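Local coordinates for protein endoglucanase A (Clostridium cellulolyticum, PDB 1EDG) that hydrolyses internal beta-1,4-glucosidic bonds of cellulose, as a family 5 glycoside hydrolase whose catalytic domain is a TIM barrel, at residues N197-R208 / Y235-N245. Numbering follows the deposited sequence.
Sequences NQLNQDFVNTVR and YFRMPNDISGN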
# COMPACT_ATOMS: atom_id res chain seq x y z
N ASN A 197 9.65 -12.85 -8.23
CA ASN A 197 9.91 -13.82 -7.16
C ASN A 197 11.37 -13.68 -6.71
O ASN A 197 11.66 -13.67 -5.51
CB ASN A 197 9.64 -15.26 -7.63
CG ASN A 197 8.16 -15.58 -7.75
OD1 ASN A 197 7.32 -14.98 -7.07
ND2 ASN A 197 7.83 -16.55 -8.60
N GLN A 198 12.27 -13.54 -7.68
CA GLN A 198 13.70 -13.39 -7.39
C GLN A 198 14.01 -12.08 -6.65
O GLN A 198 14.75 -12.07 -5.67
CB GLN A 198 14.52 -13.48 -8.68
CG GLN A 198 14.45 -14.86 -9.37
CD GLN A 198 15.18 -14.90 -10.72
OE1 GLN A 198 14.58 -15.17 -11.76
NE2 GLN A 198 16.49 -14.64 -10.69
N LEU A 199 13.42 -10.98 -7.12
CA LEU A 199 13.64 -9.68 -6.48
C LEU A 199 13.10 -9.64 -5.05
O LEU A 199 13.73 -9.06 -4.16
CB LEU A 199 13.08 -8.56 -7.35
CG LEU A 199 13.82 -8.38 -8.69
CD1 LEU A 199 13.09 -7.37 -9.56
CD2 LEU A 199 15.27 -7.97 -8.46
N ASN A 200 11.96 -10.27 -4.81
CA ASN A 200 11.39 -10.33 -3.46
C ASN A 200 12.36 -11.09 -2.56
O ASN A 200 12.61 -10.70 -1.41
CB ASN A 200 10.02 -11.03 -3.48
CG ASN A 200 8.88 -10.08 -3.74
OD1 ASN A 200 8.92 -8.91 -3.33
ND2 ASN A 200 7.83 -10.56 -4.39
N GLN A 201 12.94 -12.16 -3.10
CA GLN A 201 13.90 -12.97 -2.36
C GLN A 201 15.16 -12.16 -2.02
O GLN A 201 15.65 -12.21 -0.90
CB GLN A 201 14.27 -14.22 -3.17
CG GLN A 201 15.17 -15.18 -2.43
CD GLN A 201 14.49 -15.79 -1.21
OE1 GLN A 201 13.60 -16.63 -1.34
NE2 GLN A 201 14.91 -15.37 -0.03
N ASP A 202 15.66 -11.39 -2.99
CA ASP A 202 16.85 -10.56 -2.76
C ASP A 202 16.57 -9.50 -1.68
O ASP A 202 17.42 -9.24 -0.83
CB ASP A 202 17.29 -9.87 -4.06
CG ASP A 202 17.83 -10.86 -5.09
OD1 ASP A 202 18.49 -11.85 -4.69
OD2 ASP A 202 17.61 -10.64 -6.30
N PHE A 203 15.38 -8.90 -1.74
CA PHE A 203 14.94 -7.89 -0.77
C PHE A 203 14.99 -8.48 0.65
O PHE A 203 15.59 -7.90 1.55
CB PHE A 203 13.53 -7.42 -1.14
CG PHE A 203 12.72 -6.87 0.01
CD1 PHE A 203 13.17 -5.77 0.74
CD2 PHE A 203 11.50 -7.45 0.35
CE1 PHE A 203 12.41 -5.26 1.80
CE2 PHE A 203 10.73 -6.95 1.40
CZ PHE A 203 11.19 -5.84 2.13
N VAL A 204 14.38 -9.65 0.82
CA VAL A 204 14.35 -10.33 2.11
C VAL A 204 15.77 -10.67 2.60
O VAL A 204 16.14 -10.35 3.73
CB VAL A 204 13.48 -11.62 2.05
CG1 VAL A 204 13.56 -12.37 3.38
CG2 VAL A 204 12.04 -11.26 1.73
N ASN A 205 16.57 -11.29 1.74
CA ASN A 205 17.94 -11.66 2.10
C ASN A 205 18.78 -10.48 2.55
O ASN A 205 19.48 -10.57 3.56
CB ASN A 205 18.63 -12.38 0.93
CG ASN A 205 18.07 -13.77 0.70
OD1 ASN A 205 17.37 -14.32 1.55
ND2 ASN A 205 18.37 -14.35 -0.45
N THR A 206 18.68 -9.38 1.81
CA THR A 206 19.44 -8.16 2.13
C THR A 206 19.06 -7.59 3.50
O THR A 206 19.94 -7.28 4.32
CB THR A 206 19.24 -7.09 1.04
OG1 THR A 206 19.69 -7.61 -0.21
CG2 THR A 206 20.00 -5.81 1.38
N VAL A 207 17.77 -7.45 3.76
CA VAL A 207 17.31 -6.92 5.04
C VAL A 207 17.71 -7.82 6.21
O VAL A 207 18.25 -7.36 7.21
CB VAL A 207 15.77 -6.69 5.02
CG1 VAL A 207 15.27 -6.26 6.39
CG2 VAL A 207 15.41 -5.64 3.97
N ARG A 208 17.45 -9.12 6.07
CA ARG A 208 17.77 -10.10 7.11
C ARG A 208 19.26 -10.14 7.45
O ARG A 208 19.64 -10.30 8.61
CB ARG A 208 17.33 -11.49 6.67
CG ARG A 208 16.17 -12.07 7.44
CD ARG A 208 14.84 -11.56 6.98
NE ARG A 208 14.26 -10.64 7.95
CZ ARG A 208 12.98 -10.58 8.30
NH1 ARG A 208 12.08 -11.40 7.78
NH2 ARG A 208 12.59 -9.64 9.13
N TYR A 235 2.25 -19.40 -10.03
CA TYR A 235 3.64 -18.99 -10.23
C TYR A 235 4.22 -18.15 -9.09
O TYR A 235 5.44 -18.04 -8.97
CB TYR A 235 3.79 -18.25 -11.56
CG TYR A 235 3.50 -19.11 -12.77
CD1 TYR A 235 4.35 -20.15 -13.11
CD2 TYR A 235 2.35 -18.91 -13.53
CE1 TYR A 235 4.07 -20.99 -14.19
CE2 TYR A 235 2.05 -19.74 -14.61
CZ TYR A 235 2.92 -20.78 -14.93
OH TYR A 235 2.63 -21.62 -15.98
N PHE A 236 3.35 -17.57 -8.27
CA PHE A 236 3.81 -16.75 -7.15
C PHE A 236 4.50 -17.61 -6.10
O PHE A 236 3.94 -18.63 -5.66
CB PHE A 236 2.65 -15.98 -6.50
CG PHE A 236 3.06 -15.10 -5.34
CD1 PHE A 236 3.65 -13.87 -5.57
CD2 PHE A 236 2.87 -15.52 -4.03
CE1 PHE A 236 4.05 -13.06 -4.50
CE2 PHE A 236 3.26 -14.72 -2.95
CZ PHE A 236 3.85 -13.49 -3.19
N ARG A 237 5.69 -17.21 -5.68
CA ARG A 237 6.44 -17.94 -4.67
C ARG A 237 6.83 -17.06 -3.50
O ARG A 237 7.52 -16.05 -3.67
CB ARG A 237 7.69 -18.57 -5.29
CG ARG A 237 7.42 -19.73 -6.23
CD ARG A 237 8.71 -20.24 -6.83
NE ARG A 237 9.72 -20.50 -5.80
CZ ARG A 237 10.96 -20.93 -6.06
NH1 ARG A 237 11.34 -21.16 -7.31
NH2 ARG A 237 11.81 -21.12 -5.06
N MET A 238 6.38 -17.44 -2.31
CA MET A 238 6.70 -16.69 -1.10
C MET A 238 8.20 -16.84 -0.85
O MET A 238 8.74 -17.93 -0.97
CB MET A 238 5.94 -17.29 0.09
CG MET A 238 5.62 -16.29 1.18
SD MET A 238 4.10 -15.44 0.79
CE MET A 238 2.96 -16.72 1.20
N PRO A 239 8.88 -15.75 -0.47
CA PRO A 239 10.33 -15.80 -0.22
C PRO A 239 10.72 -16.70 0.96
O PRO A 239 9.98 -16.82 1.94
CB PRO A 239 10.68 -14.34 0.10
CG PRO A 239 9.60 -13.56 -0.55
CD PRO A 239 8.38 -14.38 -0.29
N ASN A 240 11.90 -17.30 0.87
CA ASN A 240 12.44 -18.14 1.93
C ASN A 240 13.02 -17.17 2.96
O ASN A 240 13.82 -16.30 2.62
CB ASN A 240 13.57 -19.03 1.37
CG ASN A 240 14.19 -19.92 2.43
OD1 ASN A 240 15.29 -19.65 2.92
ND2 ASN A 240 13.49 -20.99 2.79
N ASP A 241 12.61 -17.31 4.22
CA ASP A 241 13.09 -16.44 5.28
C ASP A 241 14.16 -17.18 6.10
O ASP A 241 14.29 -18.40 5.99
CB ASP A 241 11.91 -16.03 6.18
CG ASP A 241 12.16 -14.72 6.93
OD1 ASP A 241 13.27 -14.16 6.86
OD2 ASP A 241 11.22 -14.25 7.61
N ILE A 242 14.94 -16.45 6.89
CA ILE A 242 15.97 -17.07 7.72
C ILE A 242 15.36 -18.04 8.72
O ILE A 242 14.23 -17.85 9.19
CB ILE A 242 16.80 -16.05 8.52
CG1 ILE A 242 15.90 -15.16 9.36
CG2 ILE A 242 17.70 -15.27 7.59
CD1 ILE A 242 16.64 -14.22 10.27
N SER A 243 16.12 -19.07 9.07
CA SER A 243 15.68 -20.06 10.04
C SER A 243 15.46 -19.33 11.36
O SER A 243 16.14 -18.35 11.66
CB SER A 243 16.77 -21.12 10.20
OG SER A 243 17.35 -21.45 8.94
N GLY A 244 14.48 -19.78 12.14
CA GLY A 244 14.23 -19.12 13.40
C GLY A 244 13.06 -18.17 13.28
O GLY A 244 12.40 -17.86 14.28
N ASN A 245 12.84 -17.64 12.08
CA ASN A 245 11.71 -16.75 11.85
C ASN A 245 10.55 -17.63 11.44
O ASN A 245 10.74 -18.65 10.78
CB ASN A 245 12.00 -15.76 10.71
CG ASN A 245 12.52 -14.42 11.20
OD1 ASN A 245 12.71 -14.21 12.41
ND2 ASN A 245 12.74 -13.50 10.27
O HOH W 1 7.56 -13.47 -4.69
O HOH W 2 10.25 -15.50 -3.77
O HOH W 3 16.31 -15.09 3.99
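Asn240 O accepts two hydrogen bonds: Gln201 NE2, on helix 187-209, meets it at 3.0 Å, nearly straight, and a water that also donates to Asn205 OD1 supplies the other. Gln201 OE1 in turn accepts from Asn240 N at 2.9 Å, in the carbonyl plane on a lone pair. Glutamine suits this place because its amide sets an acceptor beside an N-H donor, matching the N-H and C=O of one extended residue; with CG anti to its backbone N (chi1 -175°) and a bend at chi2, the chain folds over to present both. One turn earlier Asn197 spans two residues with a less regular grip: ND2 gives a 2.8 Å bond to Tyr235 O, while OD1 takes Arg237 N from above its carbonyl plane. Water links Asn197 OD1, Asn200 ND2 and Arg237 O; Asn200 ND2 also bonds Pro222 O. Between these polar grips the compact ring of Pro239 packs on Asn200 CB, and Pro239 CB lies 3.7 Å from Val204 CG2. Arginine serves at the other end because its methylenes pack on Ile242 while Arg208 NH1 forms a salt bridge with Asp241 OD2 (3.0 Å), the flat groups only 11° apart, and NH2 bonds Arg217 O and Asn214 O. The loop thus runs along helix 187-209 toward barrel strand 249-254, with Pro239 touching Cys221 of strand 219-222 and Ile249.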